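Local structure of putative xanthine dehydrogenase YAGS fad-binding subunit (Escherichia coli, 5G5G) at residues P75-V80 and V115-F120. The protein probably oxidises aldehydes, carrying the molybdenum and pterin cytosine dinucleotide cofactor of a three-chain periplasmic aldehyde oxidase. Sequence-based numbering, arbitrary orientation.
Sequences PGVLAV and VVAETF
Strands 77-80 and 115-117 run antiparallel, their short axes at 160°, and a classic beta bulge interrupts their pairing where L78 and A79 both face V116. V116 O therefore takes two backbone donors: L78 N at 2.8 Å, and A79 N in a longer, weak bond. V116 N returns a nearly straight bond to A79 O, 2.9 Å away. Beyond the bulge, E118 N reaches G76 O at 2.9 Å, keeping the two segments joined just past the regular ladder.

On one face of the sheet V77, V80, V115 and A117 come together. V115 divides its two methyls between the neighbours: CG1, anti to the backbone N (chi1 179°), meets V77 CG2 at 3.9 Å, whereas CG2 lies beside V80 CG2. The V77 and V115 side chains cross at about a right angle, but V80 and V115 run side by side. Helix 120-127 covers this face, A126 touching both V77 and V115.

A79 and V116 occupy the other face, against helix 250-262. L78, turned by the bulge, lays CD1 against V116 CG1 at 4.1 Å and brings CD2 to within 3.7 Å of E118 OE2. The glutamate chain bends at chi2 (-76°), with CG passing close to G76 O. Both carboxylate oxygens are hydrogen-bonded outside the two segments, OE1 in a salt bridge with R264, so L78 packs beside a satisfied carboxylate.

Strand 77-82 edges the mixed sheet within this chain, in the a/b hammerhead region, and 111-117 links it to strand 49-55. The edge strand is thus joined to its neighbour by backbone hydrogen bonds and by valine methyl packing, with a helix against each face and the charge of E118 probably balanced by R264 beside the apolar L78.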
loop_
_atom_site.group_PDB
_atom_site.type_symbol
_atom_site.label_atom_id
_atom_site.label_comp_id
_atom_site.label_asym_id
_atom_site.label_seq_id
_atom_site.Cartn_x
_atom_site.Cartn_y
_atom_site.Cartn_z
ATOM N N PRO C 75 -14.267 -31.298 -1.622
ATOM C CA PRO C 75 -14.971 -31.053 -2.869
ATOM C C PRO C 75 -14.114 -30.330 -3.876
ATOM O O PRO C 75 -13.474 -29.302 -3.552
ATOM C CB PRO C 75 -16.156 -30.189 -2.407
ATOM C CG PRO C 75 -16.421 -30.737 -1.042
ATOM C CD PRO C 75 -15.079 -30.872 -0.468
ATOM N N GLY C 76 -14.078 -30.876 -5.095
ATOM C CA GLY C 76 -13.429 -30.209 -6.210
ATOM C C GLY C 76 -11.878 -30.299 -6.224
ATOM O O GLY C 76 -11.224 -29.693 -7.089
ATOM N N VAL C 77 -11.282 -31.021 -5.255
ATOM C CA VAL C 77 -9.792 -31.002 -5.100
ATOM C C VAL C 77 -9.188 -31.985 -6.112
ATOM O O VAL C 77 -9.663 -33.095 -6.277
ATOM C CB VAL C 77 -9.359 -31.327 -3.653
ATOM C CG1 VAL C 77 -7.853 -31.556 -3.558
ATOM C CG2 VAL C 77 -9.710 -30.148 -2.761
ATOM N N LEU C 78 -8.116 -31.535 -6.767
ATOM C CA LEU C 78 -7.357 -32.299 -7.730
ATOM C C LEU C 78 -6.087 -32.882 -7.124
ATOM O O LEU C 78 -5.777 -34.042 -7.403
ATOM C CB LEU C 78 -6.927 -31.418 -8.924
ATOM C CG LEU C 78 -8.014 -30.793 -9.819
ATOM C CD1 LEU C 78 -7.346 -30.154 -11.029
ATOM C CD2 LEU C 78 -8.930 -31.880 -10.270
ATOM N N ALA C 79 -5.370 -32.126 -6.322
ATOM C CA ALA C 79 -4.115 -32.601 -5.714
ATOM C C ALA C 79 -3.695 -31.643 -4.598
ATOM O O ALA C 79 -4.198 -30.518 -4.487
ATOM C CB ALA C 79 -3.011 -32.622 -6.765
ATOM N N VAL C 80 -2.736 -32.105 -3.783
ATOM C CA VAL C 80 -2.097 -31.214 -2.821
ATOM C C VAL C 80 -0.584 -31.343 -3.005
ATOM O O VAL C 80 -0.052 -32.452 -2.889
ATOM C CB VAL C 80 -2.461 -31.588 -1.347
ATOM C CG1 VAL C 80 -1.835 -30.585 -0.382
ATOM C CG2 VAL C 80 -3.985 -31.645 -1.195
ATOM N N VAL C 115 -3.036 -26.452 -2.244
ATOM C CA VAL C 115 -4.162 -27.291 -2.658
ATOM C C VAL C 115 -4.660 -26.786 -4.007
ATOM O O VAL C 115 -4.898 -25.579 -4.128
ATOM C CB VAL C 115 -5.319 -27.216 -1.657
ATOM C CG1 VAL C 115 -6.486 -28.064 -2.115
ATOM C CG2 VAL C 115 -4.879 -27.661 -0.273
ATOM N N VAL C 116 -4.832 -27.683 -4.982
ATOM C CA VAL C 116 -5.278 -27.364 -6.322
ATOM C C VAL C 116 -6.697 -27.894 -6.433
ATOM O O VAL C 116 -6.940 -29.066 -6.109
ATOM C CB VAL C 116 -4.396 -28.118 -7.355
ATOM C CG1 VAL C 116 -4.829 -27.792 -8.765
ATOM C CG2 VAL C 116 -2.957 -27.728 -7.139
ATOM N N ALA C 117 -7.632 -27.035 -6.824
ATOM C CA ALA C 117 -9.028 -27.434 -6.976
ATOM C C ALA C 117 -9.688 -26.783 -8.211
ATOM O O ALA C 117 -9.127 -25.921 -8.847
ATOM C CB ALA C 117 -9.787 -27.070 -5.722
ATOM N N GLU C 118 -10.906 -27.213 -8.489
ATOM C CA GLU C 118 -11.643 -26.819 -9.683
ATOM C C GLU C 118 -12.072 -25.350 -9.633
ATOM O O GLU C 118 -12.163 -24.701 -10.677
ATOM C CB GLU C 118 -12.865 -27.710 -9.822
ATOM C CG GLU C 118 -12.501 -29.121 -10.227
ATOM C CD GLU C 118 -12.135 -29.256 -11.691
ATOM O OE1 GLU C 118 -12.221 -28.257 -12.461
ATOM O OE2 GLU C 118 -11.756 -30.365 -12.087
ATOM N N THR C 119 -12.291 -24.847 -8.422
ATOM C CA THR C 119 -12.690 -23.468 -8.219
ATOM C C THR C 119 -11.891 -22.835 -7.102
ATOM O O THR C 119 -11.392 -23.529 -6.196
ATOM C CB THR C 119 -14.198 -23.316 -7.914
ATOM O OG1 THR C 119 -14.481 -23.931 -6.660
ATOM C CG2 THR C 119 -15.029 -23.930 -8.988
ATOM N N PHE C 120 -11.806 -21.506 -7.137
ATOM C CA PHE C 120 -11.176 -20.742 -6.038
ATOM C C PHE C 120 -11.752 -21.098 -4.636
ATOM O O PHE C 120 -11.010 -21.324 -3.664
ATOM C CB PHE C 120 -11.336 -19.246 -6.293
ATOM C CG PHE C 120 -10.787 -18.399 -5.209
ATOM C CD1 PHE C 120 -9.468 -18.388 -4.941
ATOM C CD2 PHE C 120 -11.646 -17.662 -4.415
ATOM C CE1 PHE C 120 -8.964 -17.624 -3.914
ATOM C CE2 PHE C 120 -11.158 -16.859 -3.423
ATOM C CZ PHE C 120 -9.836 -16.861 -3.136
#